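Yeast glycogen phosphorylase (Saccharomyces cerevisiae, PDB 1YGP) belongs to the glycogen phosphorylases, carbohydrate phosphorylases of the GT-B fold that carry a bound pyridoxal-5'-phosphate. Local coordinates at residues N618-M632 against V642-G654. Numbering follows the deposited sequence.
Sequences NVFGIIYRYLAMKNM and VARKYPRKVSIFG. Unlike the reference sequence in segment 642-654: Arg644 (reference Lys).
Arg625 reaches from helix 615-634 to Tyr646 and Pro647 in the turn and to Lys649, the first residue of strand 649-654. Strand 601-606, helix 615-634 and strand 649-654 form a beta-alpha-beta crossover in the parallel sheet of a Rossmann-like GT-B domain, with the short helix 639-645 inserted in the return. Helix segment 618-632 and strand 649-654 run nearly antiparallel, their axes 11.1 Å apart at closest approach. The arginine starts with CG anti to its own N (chi1 176°), which carries the chain past the Tyr646 ring in the opposite direction; Arg625 CG lies 3.7 Å from CD1 of Tyr646. A bend about CG-CD (chi3) brings NE near both Tyr646 CD1 and Lys649 CD. The guanidinium is then sandwiched: Lys649 CD sits over the centre of one face, 3.9 Å from Arg625 CZ, and Tyr646 CB lies over the opposite face toward its rim. Arg625 NH1 donates a fairly straight hydrogen bond (163°) to Pro647 O, 2.8 Å away; the oxygen lies close to the guanidinium plane, while the donor stands above the carbonyl plane. NH2 adds a weak bond to the same oxygen and forms a salt bridge with Asp835 of helix 820-840, whose charge probably eases the proximity of Lys649 NZ.

Tyr646, just past the end of helix 639-645, fits its ring among Arg625 CG, Met629 CG, Ala628 CB and Met632 CE. The extended first two torsions of Met632 lay SD alongside Val642, and the bend at chi3 then turns CE to Lys645 CD and the Tyr646 ring. At the other end, Asn618 ND2 hydrogen-bonds Gln605 and approaches the Phe653 ring obliquely, the amide and ring planes 29° apart. Ile622 CD1 approaches the edge of that same phenyl ring, in its plane, 3.5 Å from Phe653 CE1.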
# COMPACT_ATOMS: atom_id res chain seq x y z
N ASN A 618 30.74 -8.00 29.36
CA ASN A 618 31.42 -6.88 28.72
C ASN A 618 31.19 -5.58 29.47
O ASN A 618 32.15 -4.83 29.70
CB ASN A 618 30.91 -6.78 27.31
CG ASN A 618 31.55 -5.69 26.46
OD1 ASN A 618 32.46 -4.98 26.87
ND2 ASN A 618 31.09 -5.50 25.24
N VAL A 619 29.95 -5.33 29.93
CA VAL A 619 29.65 -4.13 30.70
C VAL A 619 30.37 -4.19 32.05
O VAL A 619 30.99 -3.20 32.47
CB VAL A 619 28.12 -3.95 30.97
CG1 VAL A 619 27.88 -2.52 31.39
CG2 VAL A 619 27.27 -4.09 29.74
N PHE A 620 30.37 -5.33 32.76
CA PHE A 620 31.06 -5.45 34.04
C PHE A 620 32.55 -5.16 33.88
O PHE A 620 33.18 -4.54 34.74
CB PHE A 620 30.87 -6.84 34.64
CG PHE A 620 29.43 -7.14 35.01
CD1 PHE A 620 28.50 -6.12 35.22
CD2 PHE A 620 29.01 -8.47 35.09
CE1 PHE A 620 27.16 -6.44 35.50
CE2 PHE A 620 27.67 -8.78 35.37
CZ PHE A 620 26.75 -7.77 35.57
N GLY A 621 33.09 -5.55 32.73
CA GLY A 621 34.45 -5.21 32.40
C GLY A 621 34.59 -3.70 32.21
O GLY A 621 35.61 -3.16 32.66
N ILE A 622 33.61 -2.99 31.59
CA ILE A 622 33.72 -1.53 31.39
C ILE A 622 33.71 -0.83 32.72
O ILE A 622 34.64 -0.07 32.99
CB ILE A 622 32.58 -0.87 30.57
CG1 ILE A 622 32.69 -1.30 29.13
CG2 ILE A 622 32.70 0.65 30.57
CD1 ILE A 622 31.72 -0.58 28.20
N ILE A 623 32.68 -1.10 33.54
CA ILE A 623 32.60 -0.50 34.86
C ILE A 623 33.88 -0.80 35.62
O ILE A 623 34.44 0.17 36.13
CB ILE A 623 31.41 -1.04 35.66
CG1 ILE A 623 30.09 -0.72 34.96
CG2 ILE A 623 31.40 -0.36 37.02
CD1 ILE A 623 28.88 -1.39 35.62
N TYR A 624 34.41 -2.03 35.65
CA TYR A 624 35.66 -2.34 36.34
C TYR A 624 36.76 -1.37 35.92
O TYR A 624 37.34 -0.71 36.78
CB TYR A 624 36.15 -3.78 36.06
CG TYR A 624 37.57 -4.01 36.58
CD1 TYR A 624 37.80 -4.24 37.94
CD2 TYR A 624 38.66 -3.89 35.70
CE1 TYR A 624 39.10 -4.33 38.42
CE2 TYR A 624 39.96 -3.97 36.17
CZ TYR A 624 40.18 -4.19 37.53
OH TYR A 624 41.48 -4.28 37.99
N ARG A 625 37.07 -1.27 34.63
CA ARG A 625 38.10 -0.37 34.16
C ARG A 625 37.79 1.02 34.67
O ARG A 625 38.66 1.58 35.34
CB ARG A 625 38.14 -0.40 32.64
CG ARG A 625 39.14 0.58 32.05
CD ARG A 625 38.96 0.71 30.55
NE ARG A 625 39.99 0.00 29.80
CZ ARG A 625 40.78 0.69 28.97
NH1 ARG A 625 40.66 2.02 28.83
NH2 ARG A 625 41.67 0.04 28.23
N TYR A 626 36.59 1.57 34.49
CA TYR A 626 36.23 2.91 34.95
C TYR A 626 36.51 3.12 36.45
O TYR A 626 37.12 4.12 36.87
CB TYR A 626 34.75 3.17 34.68
CG TYR A 626 34.28 4.53 35.15
CD1 TYR A 626 34.78 5.68 34.54
CD2 TYR A 626 33.30 4.62 36.15
CE1 TYR A 626 34.30 6.94 34.93
CE2 TYR A 626 32.82 5.87 36.54
CZ TYR A 626 33.32 7.03 35.92
OH TYR A 626 32.82 8.27 36.28
N LEU A 627 36.10 2.16 37.27
CA LEU A 627 36.34 2.22 38.70
C LEU A 627 37.83 2.22 39.02
O LEU A 627 38.29 2.97 39.89
CB LEU A 627 35.64 1.02 39.34
CG LEU A 627 34.49 1.31 40.29
CD1 LEU A 627 33.71 2.57 39.93
CD2 LEU A 627 33.63 0.06 40.27
N ALA A 628 38.60 1.45 38.28
CA ALA A 628 40.04 1.42 38.45
C ALA A 628 40.66 2.76 38.04
O ALA A 628 41.51 3.29 38.75
CB ALA A 628 40.58 0.30 37.59
N MET A 629 40.21 3.38 36.95
CA MET A 629 40.73 4.65 36.47
C MET A 629 40.53 5.75 37.48
O MET A 629 41.44 6.48 37.86
CB MET A 629 40.05 5.12 35.22
CG MET A 629 40.01 4.19 34.04
SD MET A 629 39.18 5.12 32.73
CE MET A 629 40.61 5.32 31.70
N LYS A 630 39.28 5.85 37.91
CA LYS A 630 38.84 6.86 38.83
C LYS A 630 39.58 6.81 40.15
O LYS A 630 40.07 7.83 40.65
CB LYS A 630 37.34 6.69 39.06
CG LYS A 630 36.54 7.71 38.28
CD LYS A 630 36.89 9.03 38.94
CE LYS A 630 36.24 10.23 38.34
NZ LYS A 630 34.80 10.13 38.48
N ASN A 631 39.68 5.59 40.67
CA ASN A 631 40.38 5.33 41.92
C ASN A 631 41.84 5.74 41.81
O ASN A 631 42.43 6.35 42.71
CB ASN A 631 40.27 3.86 42.23
CG ASN A 631 40.57 3.57 43.68
OD1 ASN A 631 39.66 3.59 44.52
ND2 ASN A 631 41.82 3.31 44.06
N MET A 632 42.45 5.47 40.66
CA MET A 632 43.83 5.78 40.38
C MET A 632 44.00 7.29 40.43
O MET A 632 44.85 7.77 41.19
CB MET A 632 44.21 5.23 39.00
CG MET A 632 45.71 5.17 38.74
SD MET A 632 46.17 4.36 37.19
CE MET A 632 46.13 2.70 37.77
N VAL A 642 47.47 7.33 34.40
CA VAL A 642 46.24 6.55 34.28
C VAL A 642 46.13 6.08 32.83
O VAL A 642 46.09 4.88 32.55
CB VAL A 642 45.03 7.42 34.70
CG1 VAL A 642 43.71 6.65 34.60
CG2 VAL A 642 45.19 7.83 36.16
N ALA A 643 46.15 7.01 31.88
CA ALA A 643 46.15 6.71 30.46
C ALA A 643 47.20 5.70 30.05
O ALA A 643 46.94 4.88 29.19
CB ALA A 643 46.42 7.95 29.65
N ARG A 644 48.39 5.72 30.64
CA ARG A 644 49.40 4.72 30.31
C ARG A 644 48.91 3.33 30.67
O ARG A 644 49.26 2.37 29.98
CB ARG A 644 50.71 4.98 31.07
N LYS A 645 48.13 3.18 31.74
CA LYS A 645 47.60 1.88 32.13
C LYS A 645 46.29 1.49 31.47
O LYS A 645 46.05 0.31 31.19
CB LYS A 645 47.39 1.81 33.64
CG LYS A 645 48.57 1.18 34.35
CD LYS A 645 48.10 0.43 35.60
CE LYS A 645 47.10 -0.72 35.29
NZ LYS A 645 47.66 -1.79 34.48
N TYR A 646 45.39 2.45 31.26
CA TYR A 646 44.08 2.19 30.69
C TYR A 646 43.99 3.17 29.54
O TYR A 646 43.58 4.32 29.71
CB TYR A 646 42.95 2.47 31.70
CG TYR A 646 43.03 1.62 32.94
CD1 TYR A 646 42.75 0.26 32.86
CD2 TYR A 646 43.44 2.18 34.16
CE1 TYR A 646 42.88 -0.55 33.98
CE2 TYR A 646 43.56 1.37 35.29
CZ TYR A 646 43.29 0.01 35.19
OH TYR A 646 43.42 -0.82 36.29
N PRO A 647 44.42 2.82 28.34
CA PRO A 647 44.42 3.76 27.23
C PRO A 647 43.04 3.93 26.57
O PRO A 647 42.17 3.07 26.68
CB PRO A 647 45.50 3.19 26.34
CG PRO A 647 46.18 2.08 27.12
CD PRO A 647 45.04 1.56 27.98
N ARG A 648 42.95 5.01 25.79
CA ARG A 648 41.79 5.48 25.03
C ARG A 648 41.05 4.44 24.18
O ARG A 648 41.58 3.87 23.21
CB ARG A 648 42.31 6.64 24.20
CG ARG A 648 41.25 7.49 23.53
CD ARG A 648 41.82 8.83 23.11
NE ARG A 648 41.70 9.83 24.17
CZ ARG A 648 42.75 10.28 24.87
NH1 ARG A 648 44.00 9.84 24.65
NH2 ARG A 648 42.52 11.18 25.83
N LYS A 649 39.78 4.26 24.56
CA LYS A 649 38.90 3.21 24.06
C LYS A 649 37.50 3.79 23.90
O LYS A 649 37.14 4.78 24.54
CB LYS A 649 38.88 2.09 25.09
CG LYS A 649 38.37 0.70 24.77
CD LYS A 649 38.18 0.03 26.11
CE LYS A 649 38.09 -1.51 26.07
NZ LYS A 649 39.35 -2.18 25.78
N VAL A 650 36.71 3.18 23.01
CA VAL A 650 35.30 3.49 22.80
C VAL A 650 34.66 2.12 22.71
O VAL A 650 35.02 1.30 21.84
CB VAL A 650 34.99 4.22 21.46
CG1 VAL A 650 33.50 4.44 21.35
CG2 VAL A 650 35.61 5.58 21.40
N SER A 651 33.75 1.83 23.62
CA SER A 651 32.98 0.61 23.51
C SER A 651 31.67 0.89 22.77
O SER A 651 30.86 1.77 23.13
CB SER A 651 32.71 0.08 24.89
OG SER A 651 33.92 -0.13 25.61
N ILE A 652 31.45 0.17 21.68
CA ILE A 652 30.29 0.34 20.82
C ILE A 652 29.36 -0.85 21.06
O ILE A 652 29.77 -2.00 20.85
CB ILE A 652 30.80 0.41 19.36
CG1 ILE A 652 31.72 1.61 19.14
CG2 ILE A 652 29.61 0.47 18.44
CD1 ILE A 652 30.99 2.97 19.13
N PHE A 653 28.15 -0.65 21.55
CA PHE A 653 27.20 -1.74 21.73
C PHE A 653 26.04 -1.50 20.77
O PHE A 653 25.67 -0.35 20.49
CB PHE A 653 26.65 -1.79 23.15
CG PHE A 653 27.64 -2.23 24.22
CD1 PHE A 653 28.55 -1.31 24.76
CD2 PHE A 653 27.59 -3.53 24.72
CE1 PHE A 653 29.41 -1.70 25.79
CE2 PHE A 653 28.46 -3.90 25.76
CZ PHE A 653 29.37 -2.99 26.30
N GLY A 654 25.44 -2.56 20.26
CA GLY A 654 24.28 -2.44 19.40
C GLY A 654 23.53 -3.76 19.44
O GLY A 654 24.16 -4.81 19.64